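Local coordinates for ESX-1 secretion-associated protein EspB (Mycobacterium marinum, PDB 7P0Z) that is secreted through the mycobacterial ESX-1 system and assembles into a seven-subunit, channel-like ring that probably serves protein transport, at residues 17-20 against 21-24; 48-51 against 52-56; 65-68 against 69-73; 247-250 against 251-255. One frame throughout, in Å; residues are numbered along the deposited sequence.

Contact 1. Residues 17-20 against 21-24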
ATOM      1  N   LEU A  17      15.074 -39.766  25.614  1.00 42.77           N
ATOM      2  CA  LEU A  17      14.765 -39.445  27.001  1.00 42.77           C
ATOM      3  C   LEU A  17      15.510 -38.206  27.468  1.00 42.77           C
ATOM      4  O   LEU A  17      14.953 -37.373  28.191  1.00 42.77           O
ATOM      5  CB  LEU A  17      15.082 -40.635  27.901  1.00 42.77           C
ATOM      6  CG  LEU A  17      14.189 -41.833  27.633  1.00 42.77           C
ATOM      7  CD1 LEU A  17      14.726 -43.047  28.315  1.00 42.77           C
ATOM      8  CD2 LEU A  17      12.780 -41.561  28.074  1.00 42.77           C
ATOM      9  N   ASN A  18      16.768 -38.067  27.074  1.00 41.63           N
ATOM     10  CA  ASN A  18      17.507 -36.876  27.444  1.00 41.63           C
ATOM     11  C   ASN A  18      16.877 -35.632  26.843  1.00 41.63           C
ATOM     12  O   ASN A  18      16.782 -34.596  27.504  1.00 41.63           O
ATOM     13  CB  ASN A  18      18.954 -36.999  27.005  1.00 41.63           C
ATOM     14  CG  ASN A  18      19.731 -37.948  27.852  1.00 41.63           C
ATOM     15  OD1 ASN A  18      19.336 -38.282  28.958  1.00 41.63           O
ATOM     16  ND2 ASN A  18      20.860 -38.377  27.346  1.00 41.63           N
ATOM     17  N   ARG A  19      16.431 -35.720  25.599  1.00 40.48           N
ATOM     18  CA  ARG A  19      15.787 -34.576  24.980  1.00 40.48           C
ATOM     19  C   ARG A  19      14.468 -34.254  25.657  1.00 40.48           C
ATOM     20  O   ARG A  19      14.095 -33.086  25.772  1.00 40.48           O
ATOM     21  CB  ARG A  19      15.588 -34.845  23.499  1.00 40.48           C
ATOM     22  CG  ARG A  19      16.869 -34.901  22.734  1.00 40.48           C
ATOM     23  CD  ARG A  19      17.690 -33.645  22.896  1.00 40.48           C
ATOM     24  NE  ARG A  19      16.951 -32.479  22.449  1.00 40.48           N
ATOM     25  CZ  ARG A  19      16.845 -32.105  21.184  1.00 40.48           C
ATOM     26  NH1 ARG A  19      17.426 -32.806  20.235  1.00 40.48           N
ATOM     27  NH2 ARG A  19      16.139 -31.035  20.870  1.00 40.48           N
ATOM     28  N   ALA A  20      13.748 -35.274  26.113  1.00 41.14           N
ATOM     29  CA  ALA A  20      12.512 -35.029  26.842  1.00 41.14           C
ATOM     30  C   ALA A  20      12.774 -34.286  28.138  1.00 41.14           C
ATOM     31  O   ALA A  20      12.040 -33.362  28.489  1.00 41.14           O
ATOM     32  CB  ALA A  20      11.790 -36.339  27.125  1.00 41.14           C
ATOM     33  N   ASP A  21      13.810 -34.671  28.866  1.00 41.59           N
ATOM     34  CA  ASP A  21      14.119 -33.906  30.064  1.00 41.59           C
ATOM     35  C   ASP A  21      14.582 -32.500  29.731  1.00 41.59           C
ATOM     36  O   ASP A  21      14.272 -31.563  30.464  1.00 41.59           O
ATOM     37  CB  ASP A  21      15.153 -34.619  30.904  1.00 41.59           C
ATOM     38  CG  ASP A  21      14.568 -35.777  31.645  1.00 41.59           C
ATOM     39  OD1 ASP A  21      13.332 -35.851  31.737  1.00 41.59           O
ATOM     40  OD2 ASP A  21      15.337 -36.621  32.139  1.00 41.59           O
ATOM     41  N   GLU A  22      15.305 -32.329  28.634  1.00 41.12           N
ATOM     42  CA  GLU A  22      15.786 -31.008  28.276  1.00 41.12           C
ATOM     43  C   GLU A  22      14.659 -30.081  27.842  1.00 41.12           C
ATOM     44  O   GLU A  22      14.742 -28.871  28.053  1.00 41.12           O
ATOM     45  CB  GLU A  22      16.828 -31.117  27.172  1.00 41.12           C
ATOM     46  CG  GLU A  22      17.424 -29.794  26.792  1.00 41.12           C
ATOM     47  CD  GLU A  22      18.474 -29.881  25.720  1.00 41.12           C
ATOM     48  OE1 GLU A  22      18.809 -30.998  25.291  1.00 41.12           O
ATOM     49  OE2 GLU A  22      18.942 -28.819  25.276  1.00 41.12           O
ATOM     50  N   VAL A  23      13.607 -30.616  27.239  1.00 41.02           N
ATOM     51  CA  VAL A  23      12.635 -29.725  26.642  1.00 41.02           C
ATOM     52  C   VAL A  23      11.697 -29.149  27.690  1.00 41.02           C
ATOM     53  O   VAL A  23      11.156 -28.060  27.506  1.00 41.02           O
ATOM     54  CB  VAL A  23      11.861 -30.443  25.527  1.00 41.02           C
ATOM     55  CG1 VAL A  23      10.858 -31.408  26.096  1.00 41.02           C
ATOM     56  CG2 VAL A  23      11.200 -29.441  24.615  1.00 41.02           C
ATOM     57  N   GLU A  24      11.487 -29.846  28.797  1.00 41.01           N
ATOM     58  CA  GLU A  24      10.600 -29.363  29.834  1.00 41.01           C
ATOM     59  C   GLU A  24      11.352 -28.800  31.023  1.00 41.01           C
ATOM     60  O   GLU A  24      10.745 -28.559  32.062  1.00 41.01           O
ATOM     61  CB  GLU A  24       9.662 -30.473  30.296  1.00 41.01           C
ATOM     62  CG  GLU A  24      10.316 -31.440  31.245  1.00 41.01           C
ATOM     63  CD  GLU A  24       9.355 -32.433  31.816  1.00 41.01           C
ATOM     64  OE1 GLU A  24       8.136 -32.220  31.704  1.00 41.01           O
ATOM     65  OE2 GLU A  24       9.813 -33.426  32.407  1.00 41.01           O
TER
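The last turns of helix 13-23, the short first helix of the PE domain, bring R19 alongside E22 one turn further on. The two chains lie next to each other, yet the ion pair is long: R19 NE stands 3.7 Å from E22 OE1. That oxygen stands off the plane of the guanidinium, and the two charged planes are turned 51° apart, so only charge attraction is at work. R19 gets there by folding back on itself, its chain bent at chi2 and chi3, while E22 stays extended. Stronger partners lie elsewhere: the guanidinium donates to R173 O, and E22 OE2 pairs with the R173 side chain. Along the backbone the helical bonds are still sound, with D21 N to L17 O at 3.0 Å and E22 N to N18 O at 2.9 Å. The pattern weakens at V23, whose N is 2.9 Å from R19 O with an N-H...O angle of 132° and adds a weak bond to A20 O. V23 CG1 sits against that same A20 O at 3.3 Å. D21 and E24 both send a carboxylate to R77 on helix 42-81, and E24 is the residue where helical phi/psi is lost. A bent last bond, and an N-H divided between two carbonyls, are what the C-terminal end of an alpha-helix looks like.

Contact 2. Residues 48-51 against 52-56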
ATOM      1  N   ALA A  48       0.812   3.329  32.753  1.00 41.87           N
ATOM      2  CA  ALA A  48       1.406   2.393  33.689  1.00 41.87           C
ATOM      3  C   ALA A  48       0.489   1.208  33.927  1.00 41.87           C
ATOM      4  O   ALA A  48       0.945   0.067  34.012  1.00 41.87           O
ATOM      5  CB  ALA A  48       1.732   3.095  35.000  1.00 41.87           C
ATOM      6  N   GLU A  49      -0.807   1.456  34.033  1.00 41.73           N
ATOM      7  CA  GLU A  49      -1.721   0.353  34.250  1.00 41.73           C
ATOM      8  C   GLU A  49      -1.827  -0.537  33.024  1.00 41.73           C
ATOM      9  O   GLU A  49      -1.924  -1.758  33.149  1.00 41.73           O
ATOM     10  CB  GLU A  49      -3.073   0.888  34.667  1.00 41.73           C
ATOM     11  CG  GLU A  49      -3.214   0.901  36.139  1.00 41.73           C
ATOM     12  CD  GLU A  49      -4.118   1.985  36.609  1.00 41.73           C
ATOM     13  OE1 GLU A  49      -4.924   2.477  35.797  1.00 41.73           O
ATOM     14  OE2 GLU A  49      -4.032   2.357  37.797  1.00 41.73           O
ATOM     15  N   GLN A  50      -1.800   0.051  31.834  1.00 39.67           N
ATOM     16  CA  GLN A  50      -1.776  -0.747  30.620  1.00 39.67           C
ATOM     17  C   GLN A  50      -0.555  -1.650  30.586  1.00 39.67           C
ATOM     18  O   GLN A  50      -0.660  -2.830  30.247  1.00 39.67           O
ATOM     19  CB  GLN A  50      -1.801   0.163  29.399  1.00 39.67           C
ATOM     20  CG  GLN A  50      -1.761  -0.557  28.061  1.00 39.67           C
ATOM     21  CD  GLN A  50      -2.904  -1.528  27.867  1.00 39.67           C
ATOM     22  OE1 GLN A  50      -4.021  -1.129  27.597  1.00 39.67           O
ATOM     23  NE2 GLN A  50      -2.626  -2.802  28.005  1.00 39.67           N
ATOM     24  N   LEU A  51       0.608  -1.115  30.951  1.00 39.89           N
ATOM     25  CA  LEU A  51       1.813  -1.928  31.010  1.00 39.89           C
ATOM     26  C   LEU A  51       1.695  -3.040  32.033  1.00 39.89           C
ATOM     27  O   LEU A  51       2.113  -4.169  31.776  1.00 39.89           O
ATOM     28  CB  LEU A  51       3.025  -1.066  31.325  1.00 39.89           C
ATOM     29  CG  LEU A  51       3.577  -0.297  30.141  1.00 39.89           C
ATOM     30  CD1 LEU A  51       4.739   0.558  30.557  1.00 39.89           C
ATOM     31  CD2 LEU A  51       3.990  -1.263  29.067  1.00 39.89           C
ATOM     32  N   ALA A  52       1.157  -2.742  33.206  1.00 39.22           N
ATOM     33  CA  ALA A  52       1.027  -3.780  34.214  1.00 39.22           C
ATOM     34  C   ALA A  52       0.130  -4.904  33.726  1.00 39.22           C
ATOM     35  O   ALA A  52       0.442  -6.086  33.910  1.00 39.22           O
ATOM     36  CB  ALA A  52       0.497  -3.185  35.509  1.00 39.22           C
ATOM     37  N   VAL A  53      -0.976  -4.555  33.081  1.00 39.83           N
ATOM     38  CA  VAL A  53      -1.894  -5.567  32.589  1.00 39.83           C
ATOM     39  C   VAL A  53      -1.252  -6.386  31.482  1.00 39.83           C
ATOM     40  O   VAL A  53      -1.393  -7.613  31.440  1.00 39.83           O
ATOM     41  CB  VAL A  53      -3.207  -4.916  32.127  1.00 39.83           C
ATOM     42  CG1 VAL A  53      -4.131  -5.950  31.583  1.00 39.83           C
ATOM     43  CG2 VAL A  53      -3.874  -4.252  33.286  1.00 39.83           C
ATOM     44  N   SER A  54      -0.546  -5.734  30.571  1.00 39.38           N
ATOM     45  CA  SER A  54       0.131  -6.469  29.515  1.00 39.38           C
ATOM     46  C   SER A  54       1.168  -7.423  30.083  1.00 39.38           C
ATOM     47  O   SER A  54       1.311  -8.552  29.605  1.00 39.38           O
ATOM     48  CB  SER A  54       0.777  -5.498  28.543  1.00 39.38           C
ATOM     49  OG  SER A  54      -0.163  -5.014  27.622  1.00 39.38           O
ATOM     50  N   ALA A  55       1.900  -6.989  31.104  1.00 39.22           N
ATOM     51  CA  ALA A  55       2.878  -7.866  31.725  1.00 39.22           C
ATOM     52  C   ALA A  55       2.215  -9.081  32.355  1.00 39.22           C
ATOM     53  O   ALA A  55       2.684 -10.212  32.186  1.00 39.22           O
ATOM     54  CB  ALA A  55       3.681  -7.098  32.764  1.00 39.22           C
ATOM     55  N   ASP A  56       1.127  -8.864  33.087  1.00 40.46           N
ATOM     56  CA  ASP A  56       0.385  -9.980  33.656  1.00 40.46           C
ATOM     57  C   ASP A  56      -0.080 -10.953  32.583  1.00 40.46           C
ATOM     58  O   ASP A  56      -0.001 -12.174  32.758  1.00 40.46           O
ATOM     59  CB  ASP A  56      -0.810  -9.462  34.443  1.00 40.46           C
ATOM     60  CG  ASP A  56      -0.430  -8.975  35.804  1.00 40.46           C
ATOM     61  OD1 ASP A  56       0.521  -9.524  36.379  1.00 40.46           O
ATOM     62  OD2 ASP A  56      -1.071  -8.038  36.306  1.00 40.46           O
TER
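Q50 and S54, one helical turn apart on helix 42-81, meet through their side chains, and Q50 is the one to follow outward. Its CB points away from the following turn. CG is set opposite the backbone N (chi1 179°), and the chain then kinks at chi2, 58°, which swings the amide forward along the helix, toward S54. On the way the side chain packs on L271 and P273 of its own chain and on L163 of the second subunit. At the tip the two ends part company. NE2 turns toward S54 and donates a weak, bent hydrogen bond to S54 OG at 3.3 Å; it also donates to Q166 OE1 of the second subunit. OE1 finds its own hydrogen bond elsewhere in the structure. S54 OG, weakly bonded by Q50 NE2, also accepts from the backbone N of V274, so a buried hydroxyl ties the helix to the loop that follows helix 244-268.

Under these tips the backbone is regular: A52 N to A48 O is 2.9 Å, V53 N to E49 O is 3.0 Å, and S54 N to Q50 O and A55 N to L51 O are both 2.9 Å. The small side chains rest on the carbonyls one turn back. V53 CG2 comes within 3.2 Å of E49 O, and A52 CB lies 3.6 Å from A48 O.

The turn is wedged among several elements. M151, F154 and W158 of helix 149-166 pack on A48, L51 and A55, while Q210 and L207 of helix 181-224 touch L51 and S54. Across the subunit boundary, L163 of the second subunit also packs on E49, and its Q166 on V53.

Contact 3. Residues 65-68 against 69-73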
ATOM      1  N   GLY A  65       2.478 -21.963  27.940  1.00 40.09           N
ATOM      2  CA  GLY A  65       3.538 -22.603  27.180  1.00 40.09           C
ATOM      3  C   GLY A  65       4.283 -23.644  27.993  1.00 40.09           C
ATOM      4  O   GLY A  65       4.705 -24.680  27.473  1.00 40.09           O
ATOM      5  N   GLU A  66       4.453 -23.381  29.278  1.00 41.05           N
ATOM      6  CA  GLU A  66       5.071 -24.361  30.150  1.00 41.05           C
ATOM      7  C   GLU A  66       4.273 -25.659  30.179  1.00 41.05           C
ATOM      8  O   GLU A  66       4.844 -26.758  30.125  1.00 41.05           O
ATOM      9  CB  GLU A  66       5.196 -23.769  31.539  1.00 41.05           C
ATOM     10  CG  GLU A  66       5.958 -24.577  32.494  1.00 41.05           C
ATOM     11  CD  GLU A  66       6.171 -23.838  33.782  1.00 41.05           C
ATOM     12  OE1 GLU A  66       5.719 -22.677  33.879  1.00 41.05           O
ATOM     13  OE2 GLU A  66       6.789 -24.410  34.703  1.00 41.05           O
ATOM     14  N   ARG A  67       2.951 -25.557  30.250  1.00 40.03           N
ATOM     15  CA  ARG A  67       2.165 -26.781  30.192  1.00 40.03           C
ATOM     16  C   ARG A  67       2.346 -27.500  28.862  1.00 40.03           C
ATOM     17  O   ARG A  67       2.435 -28.736  28.815  1.00 40.03           O
ATOM     18  CB  ARG A  67       0.691 -26.511  30.429  1.00 40.03           C
ATOM     19  CG  ARG A  67      -0.126 -27.767  30.243  1.00 40.03           C
ATOM     20  CD  ARG A  67      -1.575 -27.507  30.218  1.00 40.03           C
ATOM     21  NE  ARG A  67      -2.041 -27.284  28.870  1.00 40.03           N
ATOM     22  CZ  ARG A  67      -3.319 -27.284  28.540  1.00 40.03           C
ATOM     23  NH1 ARG A  67      -4.223 -27.501  29.467  1.00 40.03           N
ATOM     24  NH2 ARG A  67      -3.687 -27.071  27.296  1.00 40.03           N
ATOM     25  N   GLU A  68       2.381 -26.755  27.767  1.00 40.83           N
ATOM     26  CA  GLU A  68       2.575 -27.419  26.485  1.00 40.83           C
ATOM     27  C   GLU A  68       3.904 -28.156  26.437  1.00 40.83           C
ATOM     28  O   GLU A  68       4.008 -29.230  25.841  1.00 40.83           O
ATOM     29  CB  GLU A  68       2.476 -26.432  25.333  1.00 40.83           C
ATOM     30  CG  GLU A  68       1.078 -25.934  25.095  1.00 40.83           C
ATOM     31  CD  GLU A  68       0.043 -27.052  25.091  1.00 40.83           C
ATOM     32  OE1 GLU A  68      -0.664 -27.213  26.101  1.00 40.83           O
ATOM     33  OE2 GLU A  68      -0.061 -27.773  24.085  1.00 40.83           O
ATOM     34  N   ARG A  69       4.929 -27.605  27.062  1.00 40.41           N
ATOM     35  CA  ARG A  69       6.206 -28.298  27.044  1.00 40.41           C
ATOM     36  C   ARG A  69       6.178 -29.552  27.906  1.00 40.41           C
ATOM     37  O   ARG A  69       6.806 -30.555  27.558  1.00 40.41           O
ATOM     38  CB  ARG A  69       7.321 -27.351  27.454  1.00 40.41           C
ATOM     39  CG  ARG A  69       7.636 -26.369  26.366  1.00 40.41           C
ATOM     40  CD  ARG A  69       8.880 -25.608  26.655  1.00 40.41           C
ATOM     41  NE  ARG A  69       8.788 -24.907  27.918  1.00 40.41           N
ATOM     42  CZ  ARG A  69       8.197 -23.735  28.072  1.00 40.41           C
ATOM     43  NH1 ARG A  69       7.624 -23.147  27.043  1.00 40.41           N
ATOM     44  NH2 ARG A  69       8.171 -23.163  29.254  1.00 40.41           N
ATOM     45  N   GLN A  70       5.449 -29.540  29.019  1.00 40.51           N
ATOM     46  CA  GLN A  70       5.302 -30.793  29.751  1.00 40.51           C
ATOM     47  C   GLN A  70       4.621 -31.853  28.908  1.00 40.51           C
ATOM     48  O   GLN A  70       5.014 -33.022  28.927  1.00 40.51           O
ATOM     49  CB  GLN A  70       4.508 -30.622  31.024  1.00 40.51           C
ATOM     50  CG  GLN A  70       5.209 -30.009  32.128  1.00 40.51           C
ATOM     51  CD  GLN A  70       4.423 -30.199  33.382  1.00 40.51           C
ATOM     52  OE1 GLN A  70       3.368 -30.820  33.361  1.00 40.51           O
ATOM     53  NE2 GLN A  70       4.916 -29.663  34.484  1.00 40.51           N
ATOM     54  N   ARG A  71       3.575 -31.473  28.191  1.00 40.16           N
ATOM     55  CA  ARG A  71       2.890 -32.464  27.380  1.00 40.16           C
ATOM     56  C   ARG A  71       3.783 -32.981  26.270  1.00 40.16           C
ATOM     57  O   ARG A  71       3.758 -34.171  25.948  1.00 40.16           O
ATOM     58  CB  ARG A  71       1.603 -31.891  26.820  1.00 40.16           C
ATOM     59  CG  ARG A  71       0.593 -31.681  27.880  1.00 40.16           C
ATOM     60  CD  ARG A  71      -0.631 -31.075  27.342  1.00 40.16           C
ATOM     61  NE  ARG A  71      -1.588 -30.893  28.402  1.00 40.16           N
ATOM     62  CZ  ARG A  71      -2.863 -30.641  28.198  1.00 40.16           C
ATOM     63  NH1 ARG A  71      -3.315 -30.518  26.969  1.00 40.16           N
ATOM     64  NH2 ARG A  71      -3.668 -30.496  29.224  1.00 40.16           N
ATOM     65  N   LEU A  72       4.588 -32.109  25.683  1.00 40.41           N
ATOM     66  CA  LEU A  72       5.516 -32.556  24.660  1.00 40.41           C
ATOM     67  C   LEU A  72       6.539 -33.531  25.226  1.00 40.41           C
ATOM     68  O   LEU A  72       6.881 -34.526  24.583  1.00 40.41           O
ATOM     69  CB  LEU A  72       6.197 -31.350  24.033  1.00 40.41           C
ATOM     70  CG  LEU A  72       7.380 -31.585  23.108  1.00 40.41           C
ATOM     71  CD1 LEU A  72       6.917 -32.095  21.778  1.00 40.41           C
ATOM     72  CD2 LEU A  72       8.129 -30.300  22.929  1.00 40.41           C
ATOM     73  N   ALA A  73       7.038 -33.266  26.427  1.00 40.51           N
ATOM     74  CA  ALA A  73       7.971 -34.197  27.047  1.00 40.51           C
ATOM     75  C   ALA A  73       7.316 -35.545  27.315  1.00 40.51           C
ATOM     76  O   ALA A  73       7.936 -36.597  27.124  1.00 40.51           O
ATOM     77  CB  ALA A  73       8.521 -33.604  28.338  1.00 40.51           C
TER
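R67 and R71, one turn apart on the long PE-domain helix 42-81, lay their guanidinium groups flat on each other in an offset arginine-arginine stack. The centres are 3.4 Å apart and the planes differ by 17°, with R67 NH1 only 3.1 Å from R71 NH2. The charge of the pair is probably offset by nearby carboxylates. E68 OE1 takes both R67 NE, at 3.1 Å, and R67 NH2, at 3.3 Å, in a side-on grip that keeps the acceptor in the guanidinium plane and probably fixes the group's rotation. On the second subunit, E187 forms a salt bridge with R67 NH1, and E179 makes a long, weak ion pair with R71 NE. R67 turns its head with a bend at chi3 (91°), whereas R71 reaches out straight from CG to NE to lie flat against it.

The tight side of the turn faces its own chain. E68 OE2 is held by the backbone N of A282, L72 packs on V23 and on S189 and M190 of helix 181-224, and buried R69 folds back over the preceding turn, touching M27 and I197. The solvent side is looser: E66 and Q70 are exposed, and both are extended beyond CG. E66 OE1 stops 5.3 Å from R69 NH2, too far for a bridge although the two planes are almost parallel. What E66 does offer is its backbone: one face of the R69 guanidinium rests on G65 O and E66 CA, with R69 NH2 3.4 Å from that alpha carbon.

Contact 4. Residues 247-250 against 251-255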
ATOM      1  N   ALA A 247       4.299  40.257  31.466  1.00 64.25           N
ATOM      2  CA  ALA A 247       3.810  39.080  32.158  1.00 64.25           C
ATOM      3  C   ALA A 247       2.569  38.508  31.497  1.00 64.25           C
ATOM      4  O   ALA A 247       2.409  37.293  31.435  1.00 64.25           O
ATOM      5  CB  ALA A 247       3.521  39.417  33.614  1.00 64.25           C
ATOM      6  N   ILE A 248       1.652  39.352  31.047  1.00 63.47           N
ATOM      7  CA  ILE A 248       0.440  38.819  30.443  1.00 63.47           C
ATOM      8  C   ILE A 248       0.774  38.086  29.157  1.00 63.47           C
ATOM      9  O   ILE A 248       0.244  37.001  28.878  1.00 63.47           O
ATOM     10  CB  ILE A 248      -0.562  39.965  30.230  1.00 63.47           C
ATOM     11  CG1 ILE A 248      -0.745  40.723  31.550  1.00 63.47           C
ATOM     12  CG2 ILE A 248      -1.880  39.459  29.702  1.00 63.47           C
ATOM     13  CD1 ILE A 248      -1.414  42.039  31.399  1.00 63.47           C
ATOM     14  N   LYS A 249       1.678  38.658  28.368  1.00 62.04           N
ATOM     15  CA  LYS A 249       2.202  37.986  27.190  1.00 62.04           C
ATOM     16  C   LYS A 249       2.802  36.630  27.545  1.00 62.04           C
ATOM     17  O   LYS A 249       2.490  35.607  26.923  1.00 62.04           O
ATOM     18  CB  LYS A 249       3.244  38.890  26.544  1.00 62.04           C
ATOM     19  CG  LYS A 249       3.946  38.335  25.334  1.00 62.04           C
ATOM     20  CD  LYS A 249       4.904  39.369  24.799  1.00 62.04           C
ATOM     21  CE  LYS A 249       5.742  38.858  23.661  1.00 62.04           C
ATOM     22  NZ  LYS A 249       6.767  37.952  24.178  1.00 62.04           N
ATOM     23  N   LEU A 250       3.652  36.607  28.567  1.00 60.72           N
ATOM     24  CA  LEU A 250       4.305  35.368  28.961  1.00 60.72           C
ATOM     25  C   LEU A 250       3.299  34.341  29.459  1.00 60.72           C
ATOM     26  O   LEU A 250       3.462  33.144  29.219  1.00 60.72           O
ATOM     27  CB  LEU A 250       5.355  35.643  30.029  1.00 60.72           C
ATOM     28  CG  LEU A 250       6.382  34.526  30.212  1.00 60.72           C
ATOM     29  CD1 LEU A 250       6.848  34.017  28.880  1.00 60.72           C
ATOM     30  CD2 LEU A 250       7.565  34.981  31.024  1.00 60.72           C
ATOM     31  N   TYR A 251       2.274  34.782  30.173  1.00 59.95           N
ATOM     32  CA  TYR A 251       1.242  33.866  30.636  1.00 59.95           C
ATOM     33  C   TYR A 251       0.552  33.202  29.468  1.00 59.95           C
ATOM     34  O   TYR A 251       0.322  31.992  29.470  1.00 59.95           O
ATOM     35  CB  TYR A 251       0.218  34.617  31.454  1.00 59.95           C
ATOM     36  CG  TYR A 251      -0.928  33.795  31.943  1.00 59.95           C
ATOM     37  CD1 TYR A 251      -0.839  33.117  33.127  1.00 59.95           C
ATOM     38  CD2 TYR A 251      -2.105  33.712  31.239  1.00 59.95           C
ATOM     39  CE1 TYR A 251      -1.878  32.393  33.606  1.00 59.95           C
ATOM     40  CE2 TYR A 251      -3.145  32.981  31.709  1.00 59.95           C
ATOM     41  CZ  TYR A 251      -3.021  32.321  32.894  1.00 59.95           C
ATOM     42  OH  TYR A 251      -4.046  31.581  33.392  1.00 59.95           O
ATOM     43  N   ALA A 252       0.182  33.989  28.471  1.00 59.86           N
ATOM     44  CA  ALA A 252      -0.471  33.386  27.324  1.00 59.86           C
ATOM     45  C   ALA A 252       0.462  32.413  26.624  1.00 59.86           C
ATOM     46  O   ALA A 252       0.026  31.353  26.163  1.00 59.86           O
ATOM     47  CB  ALA A 252      -0.952  34.460  26.357  1.00 59.86           C
ATOM     48  N   GLU A 253       1.746  32.746  26.529  1.00 59.44           N
ATOM     49  CA  GLU A 253       2.655  31.826  25.856  1.00 59.44           C
ATOM     50  C   GLU A 253       2.823  30.527  26.631  1.00 59.44           C
ATOM     51  O   GLU A 253       2.833  29.441  26.042  1.00 59.44           O
ATOM     52  CB  GLU A 253       4.004  32.479  25.621  1.00 59.44           C
ATOM     53  CG  GLU A 253       3.975  33.436  24.463  1.00 59.44           C
ATOM     54  CD  GLU A 253       5.336  33.984  24.126  1.00 59.44           C
ATOM     55  OE1 GLU A 253       6.284  33.737  24.895  1.00 59.44           O
ATOM     56  OE2 GLU A 253       5.460  34.645  23.080  1.00 59.44           O
ATOM     57  N   TYR A 254       2.978  30.619  27.946  1.00 56.88           N
ATOM     58  CA  TYR A 254       3.042  29.422  28.759  1.00 56.88           C
ATOM     59  C   TYR A 254       1.802  28.581  28.569  1.00 56.88           C
ATOM     60  O   TYR A 254       1.887  27.371  28.387  1.00 56.88           O
ATOM     61  CB  TYR A 254       3.180  29.761  30.230  1.00 56.88           C
ATOM     62  CG  TYR A 254       4.548  30.155  30.649  1.00 56.88           C
ATOM     63  CD1 TYR A 254       5.576  30.254  29.735  1.00 56.88           C
ATOM     64  CD2 TYR A 254       4.836  30.330  31.985  1.00 56.88           C
ATOM     65  CE1 TYR A 254       6.831  30.589  30.140  1.00 56.88           C
ATOM     66  CE2 TYR A 254       6.076  30.651  32.396  1.00 56.88           C
ATOM     67  CZ  TYR A 254       7.075  30.780  31.479  1.00 56.88           C
ATOM     68  OH  TYR A 254       8.324  31.109  31.931  1.00 56.88           O
ATOM     69  N   GLN A 255       0.643  29.199  28.653  1.00 56.50           N
ATOM     70  CA  GLN A 255      -0.589  28.440  28.618  1.00 56.50           C
ATOM     71  C   GLN A 255      -0.747  27.752  27.276  1.00 56.50           C
ATOM     72  O   GLN A 255      -1.195  26.599  27.201  1.00 56.50           O
ATOM     73  CB  GLN A 255      -1.732  29.384  28.923  1.00 56.50           C
ATOM     74  CG  GLN A 255      -3.024  28.753  29.176  1.00 56.50           C
ATOM     75  CD  GLN A 255      -4.018  29.763  29.636  1.00 56.50           C
ATOM     76  OE1 GLN A 255      -3.702  30.935  29.730  1.00 56.50           O
ATOM     77  NE2 GLN A 255      -5.231  29.321  29.934  1.00 56.50           N
TER
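Four consecutive i to i+4 bonds carry the alpha-helical backbone from A247 to Y254, and the last, Y254 N to L250 O, is nearly straight at 2.9 Å with an N-H...O angle of 171°. Over that bond L250 and Y254 pack together. L250 turns CG opposite its backbone N, with chi1 at -162°, and this carries CG over one face of the tyrosine ring. CG lies 4.2 Å from the Y254 ring centroid, 21° off the normal, a CH-pi contact displaced toward the rim. CD1 is 3.7 Å from Y254 CE1, while CD2 reaches toward the hydroxyl, 4.0 Å from Y254 OH.

One position earlier, K249 and E253 reach out alongside each other. The lysine is extended up to its last torsion and bends there, bringing NZ to 3.7 Å from E253 OE2. That is a long salt bridge on an exposed flank, so the attraction is probably modest. E253 OE1, the other carboxylate oxygen, comes 4.0 Å from L250 CD1, where the two side chains cross at about a right angle.

L250 and Y254 settle on L234 of helix 228-237, with D230 and P226 also against the tyrosine and A247 on L237. Y251 turns another way, meeting F132 edge-to-face and touching S130 and D131, so this turn packs on helix 228-237 through L250 and Y254 and, through Y251, on the residues around the start of helix 133-143.

Overall arrangement
Contacts 2 and 3 share helix 42-81, their centres 26 Å apart, and both reach the second subunit; contact 2 is the buried one near the middle of the chain, joined by a weak amide-hydroxyl bond. Contact 3, partly buried, is dominated by charge. Contact 1, on helix 13-23, lies against contact 3, with centres 11 Å apart; V23 CG2 packs on L72 CD2 there, and contact 1 is partly buried, with salt bridges from D21 and E24 to helix 42-81. Contact 4 is the surface case, in the PPE domain about 63 Å from contact 3 between centres, on the other side of the chain's centre: a leucine-tyrosine pair and a long salt bridge, touched by no other subunit.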